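Local coordinates for protein factor essential for expression of methicillin resistance (Staphylococcus aureus, PDB 1LRZ) that adds glycines 2 and 3 of the pentaglycine bridge of staphylococcal peptidoglycan, taking them from glycyl-tRNA, at residues 107-112 with 392-397. Sequence-based numbering, arbitrary orientation.
Sequences IDPYLP and EYVGDF
Ile107 and Phe397 face each other as an antiparallel, hydrogen-bonded pair: Ile107 N donates to Phe397 O at 2.8 Å, and Phe397 N returns a bond to Ile107 O. On the face these two share, Ile107 CG1 lies 3.6 Å from Phe397 CB. With chi1 at 62°, CG1 sits between the backbone N and the carbonyl carbon, which swings that branch across to the phenylalanine.

At the other end Val394 N bonds to Leu111 O at 3.0 Å, and Pro112 pairs with Tyr393 as a non-hydrogen-bonded bridge. The Tyr393 ring turns its edge to the Leu111-Pro112 peptide and has Tyr110 CD2 over one face. Those two tyrosines run side by side with their planes 48° apart, Tyr110 CE2 coming to 3.4 Å from Tyr393 CZ. Between the two ladders Val394 CG2 packs on Pro109 CG at 3.8 Å.

Both segments connect the same two mixed beta-sheets, in opposite directions: 107-112 leads from strand 102-107 to strand 112-116, and residues 392-397 lead back from strand 389-393 to strand 397-400. The sheets are consistent with the paired acetyltransferase-like (GNAT-like) subdomains of the FemABX family, which this two-stranded connection joins. The register slips by one residue between the ladders, where Tyr110 centres an inverse gamma turn.

One water donates to both Pro109 O and Gly395 O, bridging the backbones where direct bonds lapse. Another donates to Asp108 OD1 and Asp396 OD2, two carboxylate oxygens 4.2 Å apart, and probably softens any repulsion between them.

Further out, Tyr71 OH and the backbone N of Arg74 hold the Asp108 carboxylate, while His106 and His146 take one oxygen each of Asp396. Glu324 and Arg360 fix the Tyr110 hydroxyl, and Met135 of helix 130-137 packs against both Ile107 and Phe397.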
ATOM      1  N   ILE A 107      -6.966   0.891  21.458  1.00 15.63           N
ATOM      2  CA  ILE A 107      -7.506   0.249  20.258  1.00 18.33           C
ATOM      3  C   ILE A 107      -7.596   1.238  19.084  1.00 18.56           C
ATOM      4  O   ILE A 107      -7.875   2.427  19.272  1.00 18.19           O
ATOM      5  CB  ILE A 107      -8.916  -0.345  20.494  1.00 19.20           C
ATOM      6  CG1 ILE A 107      -9.893   0.774  20.864  1.00 24.45           C
ATOM      7  CG2 ILE A 107      -8.865  -1.408  21.612  1.00 19.46           C
ATOM      8  CD1 ILE A 107     -11.360   0.360  20.820  1.00 26.43           C
ATOM      9  N   ASP A 108      -7.342   0.739  17.877  1.00 18.68           N
ATOM     10  CA  ASP A 108      -7.420   1.552  16.667  1.00 17.08           C
ATOM     11  C   ASP A 108      -8.001   0.666  15.557  1.00 17.39           C
ATOM     12  O   ASP A 108      -7.319   0.287  14.603  1.00 13.84           O
ATOM     13  CB  ASP A 108      -6.031   2.135  16.298  1.00 12.82           C
ATOM     14  CG  ASP A 108      -4.947   1.075  16.110  1.00 16.39           C
ATOM     15  OD1 ASP A 108      -3.852   1.445  15.646  1.00 17.12           O
ATOM     16  OD2 ASP A 108      -5.161  -0.111  16.416  1.00 16.93           O
ATOM     17  N   PRO A 109      -9.295   0.319  15.689  1.00 19.19           N
ATOM     18  CA  PRO A 109     -10.005  -0.531  14.731  1.00 19.21           C
ATOM     19  C   PRO A 109      -9.980  -0.022  13.297  1.00 17.22           C
ATOM     20  O   PRO A 109     -10.100   1.179  13.036  1.00 16.87           O
ATOM     21  CB  PRO A 109     -11.421  -0.610  15.311  1.00 18.73           C
ATOM     22  CG  PRO A 109     -11.573   0.689  15.991  1.00 22.99           C
ATOM     23  CD  PRO A 109     -10.232   0.899  16.667  1.00 18.29           C
ATOM     24  N   TYR A 110      -9.802  -0.969  12.386  1.00 17.09           N
ATOM     25  CA  TYR A 110      -9.755  -0.725  10.944  1.00 16.70           C
ATOM     26  C   TYR A 110     -11.233  -0.641  10.561  1.00 16.31           C
ATOM     27  O   TYR A 110     -11.781  -1.539   9.922  1.00 15.01           O
ATOM     28  CB  TYR A 110      -9.082  -1.929  10.273  1.00 13.08           C
ATOM     29  CG  TYR A 110      -8.567  -1.692   8.864  1.00 15.04           C
ATOM     30  CD1 TYR A 110      -8.168  -2.769   8.072  1.00 10.69           C
ATOM     31  CD2 TYR A 110      -8.455  -0.402   8.333  1.00 13.07           C
ATOM     32  CE1 TYR A 110      -7.662  -2.584   6.792  1.00 14.83           C
ATOM     33  CE2 TYR A 110      -7.951  -0.202   7.032  1.00 16.48           C
ATOM     34  CZ  TYR A 110      -7.553  -1.300   6.276  1.00 17.13           C
ATOM     35  OH  TYR A 110      -7.023  -1.134   5.022  1.00 16.65           O
ATOM     36  N   LEU A 111     -11.865   0.452  10.981  1.00 14.76           N
ATOM     37  CA  LEU A 111     -13.295   0.679  10.789  1.00 15.63           C
ATOM     38  C   LEU A 111     -13.568   2.032  10.139  1.00 12.20           C
ATOM     39  O   LEU A 111     -13.290   3.068  10.736  1.00 15.92           O
ATOM     40  CB  LEU A 111     -13.979   0.637  12.168  1.00 14.36           C
ATOM     41  CG  LEU A 111     -15.493   0.846  12.257  1.00 15.87           C
ATOM     42  CD1 LEU A 111     -16.183  -0.264  11.492  1.00 11.74           C
ATOM     43  CD2 LEU A 111     -15.942   0.844  13.726  1.00 14.13           C
ATOM     44  N   PRO A 112     -14.136   2.041   8.924  1.00 14.56           N
ATOM     45  CA  PRO A 112     -14.423   3.309   8.247  1.00 14.47           C
ATOM     46  C   PRO A 112     -15.376   4.182   9.048  1.00 15.77           C
ATOM     47  O   PRO A 112     -16.268   3.683   9.737  1.00 15.19           O
ATOM     48  CB  PRO A 112     -15.049   2.877   6.919  1.00 12.23           C
ATOM     49  CG  PRO A 112     -14.486   1.510   6.690  1.00 15.33           C
ATOM     50  CD  PRO A 112     -14.529   0.898   8.080  1.00 13.37           C
ATOM     51  N   GLU A 392     -11.769   7.691   5.677  1.00 14.79           N
ATOM     52  CA  GLU A 392     -11.356   8.189   6.986  1.00 14.41           C
ATOM     53  C   GLU A 392     -11.857   7.183   8.007  1.00 14.75           C
ATOM     54  O   GLU A 392     -13.047   6.832   7.999  1.00 16.62           O
ATOM     55  CB  GLU A 392     -11.976   9.561   7.274  1.00 13.74           C
ATOM     56  CG  GLU A 392     -11.673  10.074   8.695  1.00 16.86           C
ATOM     57  CD  GLU A 392     -12.313  11.428   8.981  1.00 22.00           C
ATOM     58  OE1 GLU A 392     -12.150  11.951  10.115  1.00 18.63           O
ATOM     59  OE2 GLU A 392     -12.978  11.977   8.070  1.00 18.96           O
ATOM     60  N   TYR A 393     -10.963   6.720   8.878  1.00 13.51           N
ATOM     61  CA  TYR A 393     -11.330   5.739   9.889  1.00 15.16           C
ATOM     62  C   TYR A 393     -11.709   6.391  11.222  1.00 16.87           C
ATOM     63  O   TYR A 393     -11.431   7.567  11.449  1.00 14.74           O
ATOM     64  CB  TYR A 393     -10.189   4.735  10.079  1.00 15.57           C
ATOM     65  CG  TYR A 393      -9.825   4.026   8.794  1.00 16.81           C
ATOM     66  CD1 TYR A 393      -8.740   4.452   8.028  1.00 18.26           C
ATOM     67  CD2 TYR A 393     -10.616   2.985   8.299  1.00 15.06           C
ATOM     68  CE1 TYR A 393      -8.441   3.874   6.803  1.00 20.99           C
ATOM     69  CE2 TYR A 393     -10.332   2.393   7.062  1.00 18.89           C
ATOM     70  CZ  TYR A 393      -9.238   2.844   6.318  1.00 19.33           C
ATOM     71  OH  TYR A 393      -8.924   2.265   5.108  1.00 17.47           O
ATOM     72  N   VAL A 394     -12.351   5.628  12.102  1.00 15.83           N
ATOM     73  CA  VAL A 394     -12.790   6.165  13.385  1.00 15.36           C
ATOM     74  C   VAL A 394     -11.674   6.708  14.267  1.00 17.30           C
ATOM     75  O   VAL A 394     -11.889   7.663  15.010  1.00 18.92           O
ATOM     76  CB  VAL A 394     -13.596   5.120  14.189  1.00 14.96           C
ATOM     77  CG1 VAL A 394     -14.926   4.845  13.473  1.00 19.20           C
ATOM     78  CG2 VAL A 394     -12.797   3.832  14.337  1.00 15.56           C
ATOM     79  N   GLY A 395     -10.487   6.115  14.186  1.00 17.59           N
ATOM     80  CA  GLY A 395      -9.388   6.605  15.002  1.00 17.71           C
ATOM     81  C   GLY A 395      -9.025   5.735  16.195  1.00 20.03           C
ATOM     82  O   GLY A 395      -9.268   4.520  16.206  1.00 20.16           O
ATOM     83  N   ASP A 396      -8.461   6.377  17.216  1.00 18.48           N
ATOM     84  CA  ASP A 396      -7.982   5.702  18.421  1.00 19.54           C
ATOM     85  C   ASP A 396      -8.807   5.886  19.683  1.00 20.42           C
ATOM     86  O   ASP A 396      -9.332   6.965  19.945  1.00 21.19           O
ATOM     87  CB  ASP A 396      -6.563   6.163  18.714  1.00 19.07           C
ATOM     88  CG  ASP A 396      -5.639   5.942  17.547  1.00 23.55           C
ATOM     89  OD1 ASP A 396      -5.772   6.674  16.535  1.00 22.34           O
ATOM     90  OD2 ASP A 396      -4.790   5.030  17.642  1.00 20.46           O
ATOM     91  N   PHE A 397      -8.901   4.819  20.471  1.00 21.05           N
ATOM     92  CA  PHE A 397      -9.636   4.855  21.727  1.00 20.87           C
ATOM     93  C   PHE A 397      -8.768   4.241  22.823  1.00 24.15           C
ATOM     94  O   PHE A 397      -8.119   3.201  22.632  1.00 23.59           O
ATOM     95  CB  PHE A 397     -10.957   4.083  21.625  1.00 22.94           C
ATOM     96  CG  PHE A 397     -11.855   4.552  20.510  1.00 24.61           C
ATOM     97  CD1 PHE A 397     -11.578   4.212  19.186  1.00 18.86           C
ATOM     98  CD2 PHE A 397     -12.990   5.315  20.786  1.00 21.36           C
ATOM     99  CE1 PHE A 397     -12.420   4.621  18.151  1.00 20.39           C
ATOM    100  CE2 PHE A 397     -13.838   5.729  19.753  1.00 22.94           C
ATOM    101  CZ  PHE A 397     -13.551   5.376  18.430  1.00 21.56           C
TER
HETATM  102  O   HOH W   1      -3.083   3.926  16.209  1.00 19.39           O
HETATM  103  O   HOH W   2      -9.126   3.570  13.607  1.00 13.42           O